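Local coordinates for protein 2-methyl-3-hydroxypyridine-5-carboxylic acid oxygenase (Mesorhizobium loti, PDB 3ALJ) that probably uses its FAD cofactor and molecular oxygen to oxygenate and open the ring of 2-methyl-3-hydroxypyridine-5-carboxylic acid, a product of vitamin B6 breakdown, at residues V244-F249 with P254-A259; R138-L141 with E145-E148; D337-L342 with L363-Y368. All coordinates share one frame; numbering follows the deposited sequence.

Contact 1 (V244-F249 with P254-A259); sequences VWVEMF and PCLIEA
Leu-256 reaches across from its helix and meets Trp-245, Val-246 and Phe-249 with one methyl group. The apolar contacts are loose and centre mainly on its CD1. Leu-256 CD1 lies 4.0 Å from CB of Trp-245 and 4.0 Å from CG2 of Val-246. CB of Phe-249 is slightly farther from this methyl, at 4.2 Å. The second branch, Leu-256 CD2, rests 4.1 Å from Trp-245 CB. Neither aromatic ring does the touching here, since both side chains start toward Leu-256 and then lead away from it. Val-246 meets the leucine alongside, the two side chains running past each other in opposite directions. With CG1 of Val-246 anti to the backbone N (chi1 171°), CG2 is the branch that meets Leu-256.

Two backbone oxygens complete the seat of the methyl. The carbonyl O atoms of Trp-245 and Phe-249 are each 3.7 Å from Leu-256 CD1, in van der Waals contact. Trp-245 O also accepts a 2.9 Å bond from Phe-249 N, and it lies in plane at the edge of the Phe-249 ring.

Ile-212 of strand 211-216 touches Trp-245, Phe-249 and Leu-256 alike. Two consecutive short helices, 242-248 and 253-260, thus pack side by side and share a small apolar core against the seven-stranded mixed sheet.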
loop_
_atom_site.group_PDB
_atom_site.type_symbol
_atom_site.label_atom_id
_atom_site.label_comp_id
_atom_site.label_asym_id
_atom_site.label_seq_id
_atom_site.Cartn_x
_atom_site.Cartn_y
_atom_site.Cartn_z
ATOM N N VAL A 244 15.201 0.848 24.745
ATOM C CA VAL A 244 14.362 -0.334 24.761
ATOM C C VAL A 244 14.490 -1.077 23.430
ATOM O O VAL A 244 14.346 -2.301 23.416
ATOM C CB VAL A 244 12.879 -0.004 25.086
ATOM C CG1 VAL A 244 12.014 0.509 23.918
ATOM C CG2 VAL A 244 12.207 -1.079 25.787
ATOM N N TRP A 245 14.815 -0.353 22.367
ATOM C CA TRP A 245 14.987 -0.987 21.034
ATOM C C TRP A 245 16.386 -1.564 20.916
ATOM O O TRP A 245 16.581 -2.721 20.463
ATOM C CB TRP A 245 14.669 -0.020 19.882
ATOM C CG TRP A 245 13.133 0.229 19.794
ATOM C CD1 TRP A 245 12.432 1.273 20.270
ATOM C CD2 TRP A 245 12.153 -0.741 19.417
ATOM N NE1 TRP A 245 11.078 1.104 20.122
ATOM C CE2 TRP A 245 10.881 -0.182 19.649
ATOM C CE3 TRP A 245 12.217 -2.022 18.852
ATOM C CZ2 TRP A 245 9.727 -0.851 19.330
ATOM C CZ3 TRP A 245 11.064 -2.676 18.531
ATOM C CH2 TRP A 245 9.838 -2.136 18.775
ATOM N N VAL A 246 17.418 -0.821 21.366
ATOM C CA VAL A 246 18.772 -1.397 21.332
ATOM C C VAL A 246 18.880 -2.631 22.256
ATOM O O VAL A 246 19.583 -3.653 21.874
ATOM C CB VAL A 246 19.808 -0.304 21.686
ATOM C CG1 VAL A 246 21.264 -0.950 21.880
ATOM C CG2 VAL A 246 19.841 0.757 20.598
ATOM N N GLU A 247 18.186 -2.647 23.399
ATOM C CA GLU A 247 18.281 -3.817 24.300
ATOM C C GLU A 247 17.866 -5.101 23.566
ATOM O O GLU A 247 18.512 -6.145 23.767
ATOM C CB GLU A 247 17.431 -3.627 25.548
ATOM C CG GLU A 247 17.432 -4.903 26.403
ATOM C CD GLU A 247 16.617 -4.768 27.704
ATOM O OE1 GLU A 247 15.503 -4.120 27.696
ATOM O OE2 GLU A 247 17.125 -5.324 28.722
ATOM N N MET A 248 16.785 -5.044 22.766
ATOM C CA MET A 248 16.302 -6.293 22.161
ATOM C C MET A 248 16.776 -6.456 20.736
ATOM O O MET A 248 16.696 -7.559 20.281
ATOM C CB MET A 248 14.737 -6.455 22.343
ATOM C CG MET A 248 14.258 -7.174 23.876
ATOM S SD MET A 248 12.568 -7.001 23.840
ATOM C CE MET A 248 12.345 -8.464 22.785
ATOM N N PHE A 249 17.422 -5.469 20.147
ATOM C CA PHE A 249 17.975 -5.580 18.788
ATOM C C PHE A 249 19.341 -4.935 18.749
ATOM O O PHE A 249 19.607 -3.997 17.979
ATOM C CB PHE A 249 17.048 -4.904 17.775
ATOM C CG PHE A 249 15.606 -5.422 17.878
ATOM C CD1 PHE A 249 14.710 -4.893 18.819
ATOM C CD2 PHE A 249 15.091 -6.467 17.025
ATOM C CE1 PHE A 249 13.423 -5.357 18.969
ATOM C CE2 PHE A 249 13.754 -6.943 17.143
ATOM C CZ PHE A 249 12.903 -6.416 18.126
ATOM N N PRO A 254 23.610 0.697 15.273
ATOM C CA PRO A 254 24.009 1.875 14.406
ATOM C C PRO A 254 22.784 2.537 13.707
ATOM O O PRO A 254 22.584 3.770 13.768
ATOM C CB PRO A 254 24.987 1.273 13.417
ATOM C CG PRO A 254 25.539 0.008 14.172
ATOM C CD PRO A 254 24.357 -0.526 14.966
ATOM N N CYS A 255 21.865 1.675 13.209
ATOM C CA CYS A 255 20.618 2.186 12.591
ATOM C C CYS A 255 19.641 2.718 13.583
ATOM O O CYS A 255 18.978 3.739 13.207
ATOM C CB CYS A 255 19.985 0.994 11.837
ATOM S SG CYS A 255 21.039 0.308 10.508
ATOM N N LEU A 256 19.488 2.106 14.756
ATOM C CA LEU A 256 18.591 2.588 15.770
ATOM C C LEU A 256 19.025 3.980 16.302
ATOM O O LEU A 256 18.162 4.815 16.600
ATOM C CB LEU A 256 18.354 1.616 16.892
ATOM C CG LEU A 256 17.644 0.299 16.423
ATOM C CD1 LEU A 256 17.843 -0.756 17.541
ATOM C CD2 LEU A 256 16.224 0.606 16.155
ATOM N N ILE A 257 20.349 4.194 16.380
ATOM C CA ILE A 257 20.790 5.524 16.848
ATOM C C ILE A 257 20.327 6.538 15.810
ATOM O O ILE A 257 19.856 7.628 16.197
ATOM C CB ILE A 257 22.343 5.490 17.013
ATOM C CG1 ILE A 257 22.668 4.724 18.303
ATOM C CG2 ILE A 257 22.938 6.954 17.044
ATOM C CD1 ILE A 257 24.179 4.385 18.440
ATOM N N GLU A 258 20.431 6.242 14.483
ATOM C CA GLU A 258 19.923 7.184 13.469
ATOM C C GLU A 258 18.425 7.345 13.587
ATOM O O GLU A 258 17.877 8.468 13.499
ATOM C CB GLU A 258 20.300 6.823 12.043
ATOM C CG GLU A 258 21.849 6.607 11.917
ATOM C CD GLU A 258 22.617 7.896 12.250
ATOM O OE1 GLU A 258 22.137 8.977 11.891
ATOM O OE2 GLU A 258 23.683 7.794 12.964
ATOM N N ALA A 259 17.713 6.251 13.921
ATOM C CA ALA A 259 16.255 6.369 14.062
ATOM C C ALA A 259 15.765 7.249 15.143
ATOM O O ALA A 259 14.716 7.950 15.048
ATOM C CB ALA A 259 15.625 4.935 14.227
#

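Contact 2 (R138-L141 with E145-E148); sequences RLTL and EVLE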
loop_
_atom_site.group_PDB
_atom_site.type_symbol
_atom_site.label_atom_id
_atom_site.label_comp_id
_atom_site.label_asym_id
_atom_site.label_seq_id
_atom_site.Cartn_x
_atom_site.Cartn_y
_atom_site.Cartn_z
ATOM N N ARG A 138 -21.523 13.294 -10.541
ATOM C CA ARG A 138 -21.169 14.640 -10.068
ATOM C C ARG A 138 -20.293 14.542 -8.808
ATOM O O ARG A 138 -20.384 13.616 -8.002
ATOM C CB ARG A 138 -22.424 15.504 -9.763
ATOM C CG ARG A 138 -23.168 15.843 -11.098
ATOM C CD ARG A 138 -24.000 17.133 -11.021
ATOM N NE ARG A 138 -24.977 17.016 -9.955
ATOM C CZ ARG A 138 -26.242 16.647 -10.155
ATOM N NH1 ARG A 138 -26.700 16.386 -11.398
ATOM N NH2 ARG A 138 -27.057 16.546 -9.104
ATOM N N LEU A 139 -19.321 15.435 -8.742
ATOM C CA LEU A 139 -18.371 15.461 -7.637
ATOM C C LEU A 139 -18.353 16.909 -7.140
ATOM O O LEU A 139 -18.106 17.820 -7.964
ATOM C CB LEU A 139 -16.962 15.114 -8.185
ATOM C CG LEU A 139 -15.881 14.939 -7.155
ATOM C CD1 LEU A 139 -16.255 13.725 -6.302
ATOM C CD2 LEU A 139 -14.469 14.694 -7.787
ATOM N N THR A 140 -18.620 17.114 -5.863
ATOM C CA THR A 140 -18.500 18.474 -5.312
ATOM C C THR A 140 -17.208 18.672 -4.516
ATOM O O THR A 140 -16.937 17.857 -3.594
ATOM C CB THR A 140 -19.717 18.704 -4.392
ATOM O OG1 THR A 140 -20.871 18.569 -5.203
ATOM C CG2 THR A 140 -19.663 20.161 -3.913
ATOM N N LEU A 141 -16.426 19.681 -4.820
ATOM C CA LEU A 141 -15.225 19.978 -4.073
ATOM C C LEU A 141 -15.496 20.877 -2.855
ATOM O O LEU A 141 -16.584 21.517 -2.823
ATOM C CB LEU A 141 -14.254 20.623 -5.048
ATOM C CG LEU A 141 -13.918 19.765 -6.281
ATOM C CD1 LEU A 141 -12.919 20.678 -7.034
ATOM C CD2 LEU A 141 -13.208 18.487 -5.890
ATOM N N GLU A 145 -17.128 24.015 -6.003
ATOM C CA GLU A 145 -17.191 23.625 -7.447
ATOM C C GLU A 145 -17.852 22.248 -7.624
ATOM O O GLU A 145 -17.507 21.273 -6.943
ATOM C CB GLU A 145 -15.758 23.661 -8.006
ATOM C CG GLU A 145 -15.836 23.533 -9.554
ATOM C CD GLU A 145 -14.424 23.549 -10.151
ATOM O OE1 GLU A 145 -13.421 23.318 -9.440
ATOM O OE2 GLU A 145 -14.323 23.761 -11.386
ATOM N N VAL A 146 -18.795 22.187 -8.560
ATOM C CA VAL A 146 -19.457 20.955 -8.899
ATOM C C VAL A 146 -18.973 20.519 -10.257
ATOM O O VAL A 146 -18.986 21.297 -11.261
ATOM C CB VAL A 146 -21.032 21.107 -8.986
ATOM C CG1 VAL A 146 -21.693 19.760 -9.274
ATOM C CG2 VAL A 146 -21.578 21.535 -7.595
ATOM N N LEU A 147 -18.435 19.301 -10.289
ATOM C CA LEU A 147 -17.835 18.758 -11.508
ATOM C C LEU A 147 -18.684 17.640 -12.049
ATOM O O LEU A 147 -19.059 16.742 -11.320
ATOM C CB LEU A 147 -16.392 18.255 -11.132
ATOM C CG LEU A 147 -15.413 19.346 -10.557
ATOM C CD1 LEU A 147 -14.072 18.703 -10.106
ATOM C CD2 LEU A 147 -15.234 20.356 -11.608
ATOM N N GLU A 148 -19.022 17.686 -13.330
ATOM C CA GLU A 148 -19.768 16.566 -13.899
ATOM C C GLU A 148 -18.740 15.696 -14.667
ATOM O O GLU A 148 -17.763 16.169 -15.262
ATOM C CB GLU A 148 -20.785 17.092 -14.945
ATOM C CG GLU A 148 -21.924 17.954 -14.331
ATOM C CD GLU A 148 -22.865 18.424 -15.406
ATOM O OE1 GLU A 148 -23.001 19.664 -15.554
ATOM O OE2 GLU A 148 -23.434 17.540 -16.112
#
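Leu-139 and Leu-147 face each other as an antiparallel hydrogen-bonded pair, and the tight part of the contact is built around them. Leu-139 N gives a 2.9 Å bond to Leu-147 O. Leu-147 N returns a 2.8 Å bond to Leu-139 O. A third bond, Leu-141 N to Glu-145 O at 2.9 Å, closes the turn end and is nearly straight at 168°. Each of the three acceptors also receives a CA-H contact, the shortest from Arg-138 CA to Leu-147 O at 3.2 Å.

The leucine side is the packed one. CD1 of Leu-141 meets CD1 of Leu-147 at 3.8 Å, and the two side chains cross obliquely. Leu-141 and Leu-147 both touch His-40 of strand 36-40, while Leu-139 and Leu-147 touch Glu-15 of strand 13-17. At the exposed margin of this side, Glu-145 runs out alongside Leu-141, with only van der Waals contact between its OE1 and the CD1 methyl. The pairing is a beta hairpin, with strands 138-141 and 146-148 joined by the four residues 142-145. Strand 130-134 pairs with the other edge of 138-141 and completes a small antiparallel sheet, which lies over two parallel strands of the FAD-binding domain.

The side bearing Arg-138, Thr-140, Val-146 and Glu-148 is looser and mostly exposed. Here Arg-138 CD rests 3.9 Å from Val-146 CG1. Beyond CD the arginine chain bends (chi3 -58°), which turns the guanidinium off the line of the chain. The arginine runs beside Glu-148, pointing the same way. Their aliphatic parts touch, but the charged ends stay apart, with Arg-138 NH1 5.8 Å from Glu-148 OE2. The guanidinium and carboxylate planes stand 83° apart. Near the turn, Thr-140 OG1 lies against Val-146 CG2.

Contact 3 (D337-L342 with L363-Y368); sequences DRCQAL and LEAARY. With BME (beta-mercaptoethanol), chain D.
Arg-338 and Glu-364 form a salt bridge between the two helices. The main bond runs from Arg-338 NE to Glu-364 OE2, at 2.8 Å and 167°. The carboxylate oxygen lies at the edge of the guanidinium, in its plane, and is met on its syn side. Arg-338 NH2 adds a weak bond to the same OE2 at 3.3 Å. The bridge therefore rests chiefly on NE, and a single carboxylate oxygen takes both bonds. The two planes are turned 74° apart, and the side chains cross at about a right angle.

Beside the charged pair is a small apolar contact. Cys-339 SG lies 3.8 Å from Ala-365 CB. SG is anti to the backbone N (chi1 -179°), and this rotamer sets the sulfur against the alanine methyl. The backbones are close here, with the CA atoms of Cys-339 and Ala-365 6.4 Å apart.

The contact docks the short C-terminal helix 364-367 on the long helix 321-349. Leu-363 occupies the N-cap position of the short helix, and Arg-367 N bonds back to Leu-363 O at 2.8 Å.

A beta-mercaptoethanol molecule, probably from the crystallisation liquor, lies against this helix. Its O1 gives a 2.8 Å hydrogen bond to Ala-365 O, and its two carbons touch Ala-365 CB. The same O1 lies at the edge of the Tyr-368 ring, near its plane, and the molecule is also hydrogen-bonded to Asn-58.

Farther out, Tyr-375 of strand 374-375 touches both Arg-338 and Glu-364. Gln-299 lies against Cys-339 and Ala-366, while Tyr-368 packs on Arg-331, Ile-332 and Ile-335 of the long helix.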
loop_
_atom_site.group_PDB
_atom_site.type_symbol
_atom_site.label_atom_id
_atom_site.label_comp_id
_atom_site.label_asym_id
_atom_site.label_seq_id
_atom_site.Cartn_x
_atom_site.Cartn_y
_atom_site.Cartn_z
ATOM N N ASP A 337 -11.154 -9.665 -1.301
ATOM C CA ASP A 337 -11.802 -10.070 -0.113
ATOM C C ASP A 337 -11.023 -11.205 0.559
ATOM O O ASP A 337 -10.857 -11.246 1.765
ATOM C CB ASP A 337 -13.195 -10.629 -0.480
ATOM C CG ASP A 337 -14.214 -9.592 -0.683
ATOM O OD1 ASP A 337 -14.038 -8.419 -0.376
ATOM O OD2 ASP A 337 -15.275 -9.991 -1.243
ATOM N N ARG A 338 -10.500 -12.127 -0.267
ATOM C CA ARG A 338 -9.713 -13.269 0.281
ATOM C C ARG A 338 -8.420 -12.811 0.893
ATOM O O ARG A 338 -8.020 -13.229 1.958
ATOM C CB ARG A 338 -9.354 -14.324 -0.822
ATOM C CG ARG A 338 -10.596 -15.184 -1.117
ATOM C CD ARG A 338 -10.278 -16.429 -2.059
ATOM N NE ARG A 338 -9.701 -16.017 -3.340
ATOM C CZ ARG A 338 -10.391 -15.753 -4.470
ATOM N NH1 ARG A 338 -11.740 -15.886 -4.435
ATOM N NH2 ARG A 338 -9.774 -15.389 -5.574
ATOM N N CYS A 339 -7.764 -11.863 0.184
ATOM C CA CYS A 339 -6.482 -11.357 0.704
ATOM C C CYS A 339 -6.628 -10.533 2.038
ATOM O O CYS A 339 -5.901 -10.721 2.973
ATOM C CB CYS A 339 -5.797 -10.531 -0.404
ATOM S SG CYS A 339 -4.191 -9.856 0.084
ATOM N N GLN A 340 -7.708 -9.739 2.062
ATOM C CA GLN A 340 -8.017 -8.997 3.296
ATOM C C GLN A 340 -8.274 -9.946 4.479
ATOM O O GLN A 340 -7.787 -9.754 5.569
ATOM C CB GLN A 340 -9.202 -8.053 2.998
ATOM C CG GLN A 340 -9.693 -7.383 4.226
ATOM C CD GLN A 340 -10.913 -6.525 3.912
ATOM O OE1 GLN A 340 -11.916 -7.031 3.413
ATOM N NE2 GLN A 340 -10.816 -5.191 4.140
ATOM N N ALA A 341 -9.052 -10.995 4.151
ATOM C CA ALA A 341 -9.342 -11.916 5.256
ATOM C C ALA A 341 -8.095 -12.709 5.760
ATOM O O ALA A 341 -7.898 -12.773 6.960
ATOM C CB ALA A 341 -10.445 -12.951 4.790
ATOM N N LEU A 342 -7.287 -13.150 4.776
ATOM C CA LEU A 342 -6.123 -13.927 5.136
ATOM C C LEU A 342 -5.102 -13.036 5.861
ATOM O O LEU A 342 -4.477 -13.428 6.829
ATOM C CB LEU A 342 -5.542 -14.637 3.890
ATOM C CG LEU A 342 -4.346 -15.540 4.284
ATOM C CD1 LEU A 342 -4.831 -16.662 5.251
ATOM C CD2 LEU A 342 -3.871 -16.202 2.969
ATOM N N LEU A 363 0.394 -16.218 -0.993
ATOM C CA LEU A 363 0.882 -15.516 -2.167
ATOM C C LEU A 363 -0.111 -15.405 -3.313
ATOM O O LEU A 363 0.235 -14.916 -4.398
ATOM C CB LEU A 363 2.111 -16.291 -2.649
ATOM C CG LEU A 363 3.326 -16.130 -1.711
ATOM C CD1 LEU A 363 4.442 -17.097 -2.283
ATOM C CD2 LEU A 363 3.804 -14.662 -1.569
ATOM N N GLU A 364 -1.384 -15.803 -3.130
ATOM C CA GLU A 364 -2.286 -15.724 -4.245
ATOM C C GLU A 364 -2.459 -14.343 -4.813
ATOM O O GLU A 364 -2.324 -14.184 -6.073
ATOM C CB GLU A 364 -3.645 -16.237 -3.748
ATOM C CG GLU A 364 -4.771 -15.983 -4.791
ATOM C CD GLU A 364 -6.110 -16.506 -4.251
ATOM O OE1 GLU A 364 -6.172 -17.726 -4.082
ATOM O OE2 GLU A 364 -6.979 -15.693 -3.855
ATOM N N ALA A 365 -2.637 -13.304 -3.986
ATOM C CA ALA A 365 -2.800 -11.981 -4.504
ATOM C C ALA A 365 -1.512 -11.565 -5.283
ATOM O O ALA A 365 -1.530 -10.961 -6.400
ATOM C CB ALA A 365 -3.087 -10.925 -3.381
ATOM N N ALA A 366 -0.346 -11.919 -4.703
ATOM C CA ALA A 366 0.949 -11.488 -5.388
ATOM C C ALA A 366 1.120 -12.226 -6.718
ATOM O O ALA A 366 1.701 -11.655 -7.621
ATOM C CB ALA A 366 2.099 -11.823 -4.464
ATOM N N ARG A 367 0.611 -13.472 -6.805
ATOM C CA ARG A 367 0.731 -14.247 -8.035
ATOM C C ARG A 367 -0.106 -13.751 -9.149
ATOM O O ARG A 367 0.153 -14.075 -10.343
ATOM C CB ARG A 367 0.399 -15.723 -7.750
ATOM C CG ARG A 367 1.522 -16.395 -6.920
ATOM C CD ARG A 367 1.154 -17.836 -6.582
ATOM N NE ARG A 367 1.128 -18.519 -7.851
ATOM C CZ ARG A 367 0.062 -19.084 -8.366
ATOM N NH1 ARG A 367 -1.097 -19.200 -7.669
ATOM N NH2 ARG A 367 0.198 -19.522 -9.604
ATOM N N TYR A 368 -1.211 -12.989 -8.858
ATOM C CA TYR A 368 -2.095 -12.537 -9.892
ATOM C C TYR A 368 -1.397 -11.566 -10.818
ATOM O O TYR A 368 -0.737 -10.584 -10.386
ATOM C CB TYR A 368 -3.337 -11.852 -9.226
ATOM C CG TYR A 368 -4.326 -11.376 -10.269
ATOM C CD1 TYR A 368 -4.954 -12.335 -11.134
ATOM C CD2 TYR A 368 -4.544 -10.013 -10.484
ATOM C CE1 TYR A 368 -5.833 -11.892 -12.119
ATOM C CE2 TYR A 368 -5.464 -9.591 -11.423
ATOM C CZ TYR A 368 -6.062 -10.547 -12.299
ATOM O OH TYR A 368 -6.949 -10.133 -13.285
HETATM C C1 BME D . -4.499 -9.041 -6.280
HETATM C C2 BME D . -4.237 -7.936 -5.192
HETATM O O1 BME D . -3.397 -9.018 -7.197
HETATM S S2 BME D . -5.841 -7.857 -4.224
#

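Overall arrangement
Along the chain contact 2 comes first, then contact 1, then contact 3, and none touches another. Contacts 1 and 2 are on opposite sides of the chain's centre, with their own centres 49 Å apart. Contact 3 is nearer the middle, its centre 33 Å from that of contact 1 and 35 Å from that of contact 2. All three can be placed by the bound FAD. In contact 2 the side chain of Leu-141 is about 7 Å from the FAD. In contact 3 the side chain of Cys-339 is about 9 Å from the FAD. In contact 1 the side chain of Trp-245 is about 13 Å from the FAD. Contact 2 is strand pairing, whereas contacts 1 and 3 pack helices together.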